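Local coordinates for probable leucine/isoleucine/valine-binding protein (Rhodopirellula baltica, PDB 4KV7) that probably binds branched-chain amino acids or related small ligands in the periplasm, as members of the leucine-binding protein family do, at residues T163-Y168 against H193-R198; S201-G206 against C229-R234; I221-Y226 against L246-V251. The protein carries 1 engineered substitution. All blocks are in the same frame, centred on the assembly; numbering follows the deposited sequence. Where two conformers were deposited one is given.

Contact 1: residues T163-Y168 against H193-R198; sequences TQNDSY and HGRYRR
The Arg195 guanidinium carries Asn165 OD1 over the centre of one face, 3.3 Å above its plane, and His193 CE1 near the rim of the opposite face, while Gln164 O and Asp166 O lie at its edge. The Tyr196 ring takes the CA of Gln164 on a face, a CH-pi contact 3.9 Å from the ring centroid. These groups flank a parallel strand pair, 159-164 beside 193-196, whose beta-alpha-beta connection is helix 167-183. Bends at chi2 (-83°) and chi3 (-42°) curl Arg195 back over the neighbouring strand, so that NH2 donates to Gln164 O at 3.0 Å and also forms a salt bridge with Asp170 of that helix. A leucine here would probably leave Asp170 without its charged mate and strip Gln164 O of a donor. Thr163 OG1 hydrogen-bonds His193 NE2 at the ring's edge, 2.7 Å away. Tyr196 OH, held by Thr225 N, also bonds Gln164 OE1 weakly. Asp166 suits the N-cap of the helix, its OD1 accepting weakly from Tyr168 N. Its OD2 accepts from Gln164 NE2 on the syn side and forms a salt bridge with Arg198 NH1, 2.9 Å away, on the anti lone pair, carboxylate and guanidinium 12° from coplanar.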
loop_
_atom_site.group_PDB
_atom_site.type_symbol
_atom_site.label_atom_id
_atom_site.label_comp_id
_atom_site.label_asym_id
_atom_site.label_seq_id
_atom_site.Cartn_x
_atom_site.Cartn_y
_atom_site.Cartn_z
ATOM N N THR A 163 7.743 -14.788 -1.895
ATOM C CA THR A 163 7.594 -13.510 -2.586
ATOM C C THR A 163 7.200 -13.647 -4.043
ATOM O O THR A 163 7.502 -14.635 -4.706
ATOM C CB THR A 163 8.877 -12.626 -2.522
ATOM O OG1 THR A 163 9.822 -13.046 -3.505
ATOM C CG2 THR A 163 9.516 -12.643 -1.138
ATOM N N GLN A 164 6.566 -12.602 -4.548
ATOM C CA GLN A 164 6.187 -12.532 -5.946
ATOM C C GLN A 164 7.447 -12.414 -6.792
ATOM O O GLN A 164 8.380 -11.686 -6.428
ATOM C CB GLN A 164 5.295 -11.316 -6.138
ATOM C CG GLN A 164 4.526 -11.274 -7.433
ATOM C CD GLN A 164 3.432 -10.255 -7.326
ATOM O OE1 GLN A 164 2.432 -10.494 -6.648
ATOM N NE2 GLN A 164 3.634 -9.084 -7.929
ATOM N N ASN A 165 7.500 -13.137 -7.900
ATOM C CA ASN A 165 8.725 -13.247 -8.679
ATOM C C ASN A 165 8.869 -12.099 -9.671
ATOM O O ASN A 165 8.817 -12.295 -10.884
ATOM C CB ASN A 165 8.773 -14.599 -9.386
ATOM C CG ASN A 165 10.182 -15.072 -9.634
ATOM O OD1 ASN A 165 11.148 -14.443 -9.205
ATOM N ND2 ASN A 165 10.310 -16.200 -10.324
ATOM N N ASP A 166 9.037 -10.897 -9.127
ATOM C CA ASP A 166 9.134 -9.673 -9.913
ATOM C C ASP A 166 9.712 -8.580 -9.032
ATOM O O ASP A 166 10.225 -8.861 -7.938
ATOM C CB ASP A 166 7.774 -9.258 -10.521
ATOM C CG ASP A 166 6.720 -8.919 -9.477
ATOM O OD1 ASP A 166 7.055 -8.783 -8.281
ATOM O OD2 ASP A 166 5.540 -8.753 -9.873
ATOM N N SER A 167 9.623 -7.338 -9.494
ATOM C CA SER A 167 10.222 -6.230 -8.756
ATOM C C SER A 167 9.590 -5.979 -7.385
ATOM O O SER A 167 10.245 -5.424 -6.494
ATOM C CB SER A 167 10.177 -4.956 -9.585
ATOM O OG SER A 167 8.853 -4.678 -10.011
ATOM N N TYR A 168 8.331 -6.366 -7.187
ATOM C CA TYR A 168 7.695 -6.251 -5.877
ATOM C C TYR A 168 8.343 -7.218 -4.897
ATOM O O TYR A 168 8.834 -6.823 -3.827
ATOM C CB TYR A 168 6.189 -6.520 -5.999
ATOM C CG TYR A 168 5.451 -6.799 -4.714
ATOM C CD1 TYR A 168 5.741 -6.111 -3.533
ATOM C CD2 TYR A 168 4.415 -7.728 -4.692
ATOM C CE1 TYR A 168 5.026 -6.343 -2.390
ATOM C CE2 TYR A 168 3.697 -7.982 -3.544
ATOM C CZ TYR A 168 4.019 -7.300 -2.384
ATOM O OH TYR A 168 3.318 -7.541 -1.222
ATOM N N HIS A 193 13.810 -18.768 0.247
ATOM C CA HIS A 193 13.120 -17.843 -0.633
ATOM C C HIS A 193 12.307 -18.577 -1.696
ATOM O O HIS A 193 12.837 -18.969 -2.737
ATOM C CB HIS A 193 14.124 -16.904 -1.297
ATOM C CG HIS A 193 13.494 -15.711 -1.946
ATOM N ND1 HIS A 193 14.199 -14.837 -2.744
ATOM C CD2 HIS A 193 12.227 -15.228 -1.895
ATOM C CE1 HIS A 193 13.396 -13.875 -3.164
ATOM N NE2 HIS A 193 12.195 -14.084 -2.656
ATOM N N GLY A 194 11.026 -18.779 -1.414
ATOM C CA GLY A 194 10.106 -19.370 -2.371
ATOM C C GLY A 194 9.411 -18.274 -3.146
ATOM O O GLY A 194 9.100 -17.229 -2.574
ATOM N N ARG A 195 9.172 -18.501 -4.442
ATOM C CA ARG A 195 8.574 -17.472 -5.297
ATOM C C ARG A 195 7.335 -17.975 -6.020
ATOM O O ARG A 195 7.143 -19.177 -6.176
ATOM C CB ARG A 195 9.533 -16.961 -6.387
ATOM C CG ARG A 195 11.018 -16.969 -6.159
ATOM C CD ARG A 195 11.547 -15.793 -5.382
ATOM N NE ARG A 195 11.062 -14.425 -5.628
ATOM C CZ ARG A 195 11.818 -13.444 -6.126
ATOM N NH1 ARG A 195 13.056 -13.684 -6.537
ATOM N NH2 ARG A 195 11.345 -12.206 -6.200
ATOM N N TYR A 196 6.515 -17.043 -6.488
ATOM C CA TYR A 196 5.389 -17.378 -7.349
ATOM C C TYR A 196 5.221 -16.280 -8.394
ATOM O O TYR A 196 5.598 -15.135 -8.167
ATOM C CB TYR A 196 4.096 -17.530 -6.528
ATOM C CG TYR A 196 3.571 -16.200 -6.062
ATOM C CD1 TYR A 196 3.995 -15.644 -4.865
ATOM C CD2 TYR A 196 2.675 -15.477 -6.844
ATOM C CE1 TYR A 196 3.544 -14.401 -4.452
ATOM C CE2 TYR A 196 2.227 -14.228 -6.451
ATOM C CZ TYR A 196 2.662 -13.694 -5.249
ATOM O OH TYR A 196 2.197 -12.458 -4.850
ATOM N N ARG A 197 4.612 -16.617 -9.519
ATOM C CA ARG A 197 4.443 -15.655 -10.600
ATOM C C ARG A 197 3.240 -14.741 -10.359
ATOM O O ARG A 197 2.145 -15.213 -10.009
ATOM C CB ARG A 197 4.298 -16.385 -11.944
ATOM C CG ARG A 197 4.095 -15.438 -13.121
ATOM C CD ARG A 197 4.391 -16.078 -14.475
ATOM N NE ARG A 197 3.402 -17.063 -14.901
ATOM C CZ ARG A 197 2.258 -16.767 -15.508
ATOM N NH1 ARG A 197 1.930 -15.503 -15.722
ATOM N NH2 ARG A 197 1.435 -17.738 -15.883
ATOM N N ARG A 198 3.443 -13.438 -10.552
ATOM C CA ARG A 198 2.394 -12.434 -10.372
ATOM C C ARG A 198 1.087 -12.807 -11.060
ATOM O O ARG A 198 1.066 -13.226 -12.218
ATOM C CB ARG A 198 2.860 -11.077 -10.894
ATOM C CG ARG A 198 1.821 -9.975 -10.704
ATOM C CD ARG A 198 2.309 -8.613 -11.217
ATOM N NE ARG A 198 2.484 -8.602 -12.665
ATOM C CZ ARG A 198 3.651 -8.635 -13.305
ATOM N NH1 ARG A 198 4.801 -8.682 -12.644
ATOM N NH2 ARG A 198 3.665 -8.631 -14.628
HETATM O O HOH W 1 5.983 -12.464 -11.551
#

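Contact 2: residues S201-G206 against C229-R234; sequences SQVEDG and CSKLIR
Val203 and Leu232 bring the backbones to 5.9 Å between their CA atoms, where the chain, after an inverse gamma turn centred on Gln202, passes beside helix 226-238 and enters helix 204-211. Val203 points its side chain at helix 226-238. Val203 CG2 rests 3.7 Å from Lys231 CG and 4.3 Å from Leu232 CB, so a compact branched residue fills the angle between the aliphatic root of the lysine and the leucine. Met235 and Pro228 of the same helix touch Val203 too. Both helices belong to the alternating strand-helix pattern of this periplasmic-binding-protein lobe: helix 204-211 links strand 193-196 to strand 219-223, and helix 226-238 links strand 219-223 to strand 244-247. Cys229 and Ile233 of the latter helix turn to Met222, whereas Lys231 heads for the neighbouring turn. With CG anti to the backbone N (chi1 -178°) and every later torsion extended, the lysine reaches the turn at full length, its CG against Val203, its CD and CE passing Ser201 O. Lys231 NZ donates to Ser201 O at 2.9 Å, from above the carbonyl plane, and forms a salt bridge with Glu204 OE2, also 2.9 Å away and met nearly end-on to its C-O bond. A water oxygen accepts from Lys231 NZ at 2.6 Å. Glu204, starting its helix, bends at chi2 so that OE2 also takes a weak bond from Val203 N.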
loop_
_atom_site.group_PDB
_atom_site.type_symbol
_atom_site.label_atom_id
_atom_site.label_comp_id
_atom_site.label_asym_id
_atom_site.label_seq_id
_atom_site.Cartn_x
_atom_site.Cartn_y
_atom_site.Cartn_z
ATOM N N SER A 201 -1.876 -18.401 -9.139
ATOM C CA SER A 201 -1.978 -19.095 -7.859
ATOM C C SER A 201 -0.930 -20.208 -7.777
ATOM O O SER A 201 -1.077 -21.160 -7.002
ATOM C CB SER A 201 -3.364 -19.708 -7.703
ATOM O OG SER A 201 -3.511 -20.738 -8.659
ATOM N N GLN A 202 0.112 -20.106 -8.592
ATOM C CA GLN A 202 1.076 -21.191 -8.709
ATOM C C GLN A 202 2.133 -21.103 -7.622
ATOM O O GLN A 202 3.222 -20.568 -7.835
ATOM C CB GLN A 202 1.693 -21.185 -10.104
ATOM C CG GLN A 202 0.661 -21.446 -11.192
ATOM C CD GLN A 202 1.223 -21.283 -12.586
ATOM O OE1 GLN A 202 2.397 -21.565 -12.832
ATOM N NE2 GLN A 202 0.395 -20.793 -13.503
ATOM N N VAL A 203 1.791 -21.622 -6.448
ATOM C CA VAL A 203 2.618 -21.436 -5.264
ATOM C C VAL A 203 3.330 -22.708 -4.815
ATOM O O VAL A 203 4.111 -22.673 -3.858
ATOM C CB VAL A 203 1.788 -20.880 -4.096
ATOM C CG1 VAL A 203 1.090 -19.588 -4.509
ATOM C CG2 VAL A 203 0.785 -21.915 -3.605
ATOM N N GLU A 204 3.077 -23.808 -5.510
ATOM C CA GLU A 204 3.585 -25.105 -5.114
ATOM C C GLU A 204 5.113 -25.170 -5.079
ATOM O O GLU A 204 5.705 -25.698 -4.121
ATOM C CB GLU A 204 3.034 -26.173 -6.060
ATOM C CG GLU A 204 1.509 -26.098 -6.299
ATOM C CD GLU A 204 1.063 -24.889 -7.142
ATOM O OE1 GLU A 204 1.683 -24.604 -8.192
ATOM O OE2 GLU A 204 0.101 -24.213 -6.728
ATOM N N ASP A 205 5.758 -24.658 -6.124
ATOM C CA ASP A 205 7.219 -24.667 -6.196
ATOM C C ASP A 205 7.828 -23.848 -5.068
ATOM O O ASP A 205 8.823 -24.262 -4.462
ATOM C CB ASP A 205 7.711 -24.133 -7.548
ATOM C CG ASP A 205 7.502 -25.118 -8.682
ATOM O OD1 ASP A 205 7.188 -26.296 -8.411
ATOM O OD2 ASP A 205 7.669 -24.711 -9.850
ATOM N N GLY A 206 7.237 -22.692 -4.783
ATOM C CA GLY A 206 7.732 -21.841 -3.719
ATOM C C GLY A 206 7.608 -22.487 -2.355
ATOM O O GLY A 206 8.509 -22.377 -1.517
ATOM N N CYS A 229 -1.032 -15.769 -1.465
ATOM C CA CYS A 229 -0.658 -15.950 -0.067
ATOM C C CYS A 229 -1.643 -16.850 0.669
ATOM O O CYS A 229 -1.238 -17.694 1.480
ATOM C CB CYS A 229 -0.499 -14.604 0.630
ATOM S SG CYS A 229 0.981 -13.712 0.083
ATOM N N SER A 230 -2.930 -16.711 0.367
ATOM C CA SER A 230 -3.935 -17.573 0.978
ATOM C C SER A 230 -3.715 -19.021 0.581
ATOM O O SER A 230 -3.801 -19.929 1.414
ATOM C CB SER A 230 -5.343 -17.162 0.559
ATOM O OG SER A 230 -5.682 -15.902 1.088
ATOM N N LYS A 231 -3.450 -19.253 -0.700
ATOM C CA LYS A 231 -3.205 -20.601 -1.172
ATOM C C LYS A 231 -1.951 -21.204 -0.550
ATOM O O LYS A 231 -1.932 -22.367 -0.180
ATOM C CB LYS A 231 -3.108 -20.626 -2.694
ATOM C CG LYS A 231 -2.905 -22.024 -3.234
ATOM C CD LYS A 231 -3.121 -22.111 -4.717
ATOM C CE LYS A 231 -2.758 -23.486 -5.229
ATOM N NZ LYS A 231 -2.754 -23.500 -6.711
ATOM N N LEU A 232 -0.899 -20.407 -0.445
ATOM C CA LEU A 232 0.336 -20.855 0.180
ATOM C C LEU A 232 0.079 -21.302 1.624
ATOM O O LEU A 232 0.538 -22.360 2.046
ATOM C CB LEU A 232 1.370 -19.729 0.107
ATOM C CG LEU A 232 2.802 -19.982 0.595
ATOM C CD1 LEU A 232 2.902 -19.951 2.110
ATOM C CD2 LEU A 232 3.382 -21.271 0.034
ATOM N N ILE A 233 -0.640 -20.485 2.384
ATOM C CA ILE A 233 -0.927 -20.814 3.776
ATOM C C ILE A 233 -1.764 -22.083 3.907
ATOM O O ILE A 233 -1.469 -22.942 4.747
ATOM C CB ILE A 233 -1.577 -19.641 4.501
ATOM C CG1 ILE A 233 -0.530 -18.541 4.686
ATOM C CG2 ILE A 233 -2.135 -20.082 5.855
ATOM C CD1 ILE A 233 -1.107 -17.201 5.048
ATOM N N ARG A 234 -2.786 -22.226 3.065
ATOM C CA ARG A 234 -3.599 -23.436 3.072
ATOM C C ARG A 234 -2.748 -24.660 2.773
ATOM O O ARG A 234 -2.866 -25.690 3.437
ATOM C CB ARG A 234 -4.725 -23.346 2.036
ATOM C CG ARG A 234 -5.894 -22.480 2.461
ATOM C CD ARG A 234 -7.102 -22.674 1.554
ATOM N NE ARG A 234 -8.185 -21.757 1.903
ATOM C CZ ARG A 234 -9.098 -21.993 2.841
ATOM N NH1 ARG A 234 -9.073 -23.126 3.535
ATOM N NH2 ARG A 234 -10.042 -21.091 3.086
HETATM O O HOH W 2 -5.270 -23.260 -7.468
#

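Contact 3: residues I221-Y226 against L246-V251; sequences IMVGTY and LAVSFV
Met222, modelled as selenomethionine, has its CG beside the backbone N and a final bend at chi3 (-55°), which brings CE back to 3.7 Å from Ala247 CB. Phe250, with CG anti to its own nitrogen (chi1 -170°), runs side by side with Thr225 and offers a ring edge on which Thr225 CG2 sits 3.6 Å from CE1. At the Met222 end the backbones pair in parallel, Ile221 with Leu246 and Met222 with Ala247. Met222 N donates to Leu246 O at 2.7 Å, almost straight, and Met222 O accepts from Val248 N at 3.2 Å, so the peptide units on both sides of one residue are tied to the same strand. This is the beta-alpha-beta unit of strand 219-223, helix 226-238 and strand 244-247, in the middle of the lobe's sheet. Small Ala247 leaves room for the long, flexible selenomethionine side chain, while on the other face Ile221 CG1 and Leu246 CD1 pack where Met145 of helix 138-151 closes over them. Past the strand ends the two chains stay close. Val251 lays CG2 3.3 Å from Gly224 O, and its CA-H points at the same oxygen, which also accepts from Tyr168 OH. Val251 O lies at the edge of the Tyr226 ring, 3.4 Å from CD1, and the hydroxyl of that tyrosine bonds Glu32 N of helix 31-50. Phe250 meets the rings of Tyr68, Phe116 and Tyr168, and a formic acid molecule, probably from the crystallisation liquor, lies about 3 Å from its side chain, which would fit a place in the ligand cleft.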
loop_
_atom_site.group_PDB
_atom_site.type_symbol
_atom_site.label_atom_id
_atom_site.label_comp_id
_atom_site.label_asym_id
_atom_site.label_seq_id
_atom_site.Cartn_x
_atom_site.Cartn_y
_atom_site.Cartn_z
ATOM N N ILE A 221 7.997 -14.520 5.880
ATOM C CA ILE A 221 7.580 -13.183 5.490
ATOM C C ILE A 221 7.040 -13.249 4.070
ATOM O O ILE A 221 7.735 -13.665 3.133
ATOM C CB ILE A 221 8.750 -12.177 5.635
ATOM C CG1 ILE A 221 9.079 -11.993 7.121
ATOM C CG2 ILE A 221 8.399 -10.837 5.003
ATOM C CD1 ILE A 221 10.381 -11.234 7.413
HETATM N N MSE A 222 5.784 -12.845 3.924
HETATM C CA MSE A 222 5.070 -12.940 2.653
HETATM C C MSE A 222 5.017 -11.592 1.955
HETATM O O MSE A 222 4.415 -10.629 2.457
HETATM C CB MSE A 222 3.656 -13.469 2.876
HETATM C CG MSE A 222 3.634 -14.813 3.580
HETATM SE SE MSE A 222 1.884 -15.645 3.730
HETATM C CE MSE A 222 0.960 -14.183 4.611
ATOM N N VAL A 223 5.669 -11.533 0.803
ATOM C CA VAL A 223 5.703 -10.333 -0.019
ATOM C C VAL A 223 4.937 -10.680 -1.295
ATOM O O VAL A 223 5.515 -10.980 -2.340
ATOM C CB VAL A 223 7.160 -9.885 -0.317
ATOM C CG1 VAL A 223 7.157 -8.546 -1.014
ATOM C CG2 VAL A 223 7.998 -9.825 0.966
ATOM N N GLY A 224 3.614 -10.684 -1.172
ATOM C CA GLY A 224 2.758 -11.155 -2.233
ATOM C C GLY A 224 1.410 -10.485 -2.186
ATOM O O GLY A 224 1.274 -9.419 -1.593
ATOM N N THR A 225 0.418 -11.085 -2.837
ATOM C CA THR A 225 -0.956 -10.603 -2.770
ATOM C C THR A 225 -1.842 -11.661 -2.119
ATOM O O THR A 225 -1.447 -12.826 -1.980
ATOM C CB THR A 225 -1.503 -10.259 -4.153
ATOM O OG1 THR A 225 -1.381 -11.407 -4.998
ATOM C CG2 THR A 225 -0.723 -9.073 -4.751
ATOM N N TYR A 226 -3.056 -11.263 -1.751
ATOM C CA TYR A 226 -3.925 -12.107 -0.947
ATOM C C TYR A 226 -4.228 -13.468 -1.553
ATOM O O TYR A 226 -4.261 -14.458 -0.824
ATOM C CB TYR A 226 -5.215 -11.384 -0.541
ATOM C CG TYR A 226 -6.009 -10.810 -1.691
ATOM C CD1 TYR A 226 -5.773 -9.509 -2.137
ATOM C CD2 TYR A 226 -7.017 -11.543 -2.306
ATOM C CE1 TYR A 226 -6.504 -8.965 -3.183
ATOM C CE2 TYR A 226 -7.751 -11.003 -3.350
ATOM C CZ TYR A 226 -7.492 -9.712 -3.780
ATOM O OH TYR A 226 -8.185 -9.140 -4.809
ATOM N N LEU A 246 3.962 -13.830 8.288
ATOM C CA LEU A 246 3.873 -12.375 8.417
ATOM C C LEU A 246 3.641 -11.773 7.046
ATOM O O LEU A 246 4.434 -11.993 6.131
ATOM C CB LEU A 246 5.155 -11.772 8.996
ATOM C CG LEU A 246 5.598 -12.313 10.358
ATOM C CD1 LEU A 246 6.596 -13.462 10.220
ATOM C CD2 LEU A 246 6.179 -11.197 11.213
ATOM N N ALA A 247 2.578 -10.988 6.903
ATOM C CA ALA A 247 2.204 -10.397 5.623
ATOM C C ALA A 247 2.568 -8.922 5.607
ATOM O O ALA A 247 2.256 -8.188 6.554
ATOM C CB ALA A 247 0.715 -10.558 5.408
ATOM N N VAL A 248 3.196 -8.466 4.533
ATOM C CA VAL A 248 3.391 -7.026 4.377
ATOM C C VAL A 248 2.067 -6.360 4.027
ATOM O O VAL A 248 1.073 -7.024 3.670
ATOM C CB VAL A 248 4.484 -6.659 3.345
ATOM C CG1 VAL A 248 5.837 -7.243 3.762
ATOM C CG2 VAL A 248 4.101 -7.092 1.944
ATOM N N SER A 249 2.062 -5.036 4.089
ATOM C CA SER A 249 0.866 -4.235 3.868
ATOM C C SER A 249 0.128 -4.563 2.574
ATOM O O SER A 249 -1.109 -4.653 2.549
ATOM C CB SER A 249 1.268 -2.762 3.864
ATOM O OG SER A 249 2.240 -2.543 2.862
ATOM N N PHE A 250 0.887 -4.713 1.500
ATOM C CA PHE A 250 0.357 -4.854 0.156
ATOM C C PHE A 250 -0.430 -6.148 -0.029
ATOM O O PHE A 250 -1.249 -6.229 -0.936
ATOM C CB PHE A 250 1.524 -4.806 -0.846
ATOM C CG PHE A 250 1.107 -4.705 -2.293
ATOM C CD1 PHE A 250 0.864 -5.842 -3.055
ATOM C CD2 PHE A 250 0.992 -3.461 -2.902
ATOM C CE1 PHE A 250 0.494 -5.742 -4.378
ATOM C CE2 PHE A 250 0.605 -3.357 -4.222
ATOM C CZ PHE A 250 0.354 -4.506 -4.968
ATOM N N VAL A 251 -0.187 -7.163 0.803
ATOM C CA VAL A 251 -0.920 -8.422 0.680
ATOM C C VAL A 251 -2.423 -8.185 0.702
ATOM O O VAL A 251 -3.161 -8.810 -0.055
ATOM C CB VAL A 251 -0.516 -9.408 1.802
ATOM C CG1 VAL A 251 -1.392 -10.657 1.783
ATOM C CG2 VAL A 251 0.949 -9.783 1.668
#

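Contact 3 is the buried one, whereas contacts 1 and 2 lie farther from the chain's centre and are partly open. Contacts 1 and 3 pair strands of a single sheet, 159-164 and 219-223 being neighbours in it. Accordingly they meet directly, Val223 O facing Gln164 N. Contact 2 instead joins a turn and a helix, yet its helix 226-238 is the connector of contact 3, with Cys229 packed on Gly224, and its turn follows the edge strand of contact 1, where Tyr196 touches Val203. Both strand contacts share backbone pairing, to which contact 3 adds apolar packing and contact 1 charged and polar side chains; in contact 2 one lysine ties the turn and the start of the next helix to helix 226-238, beside a small valine contact.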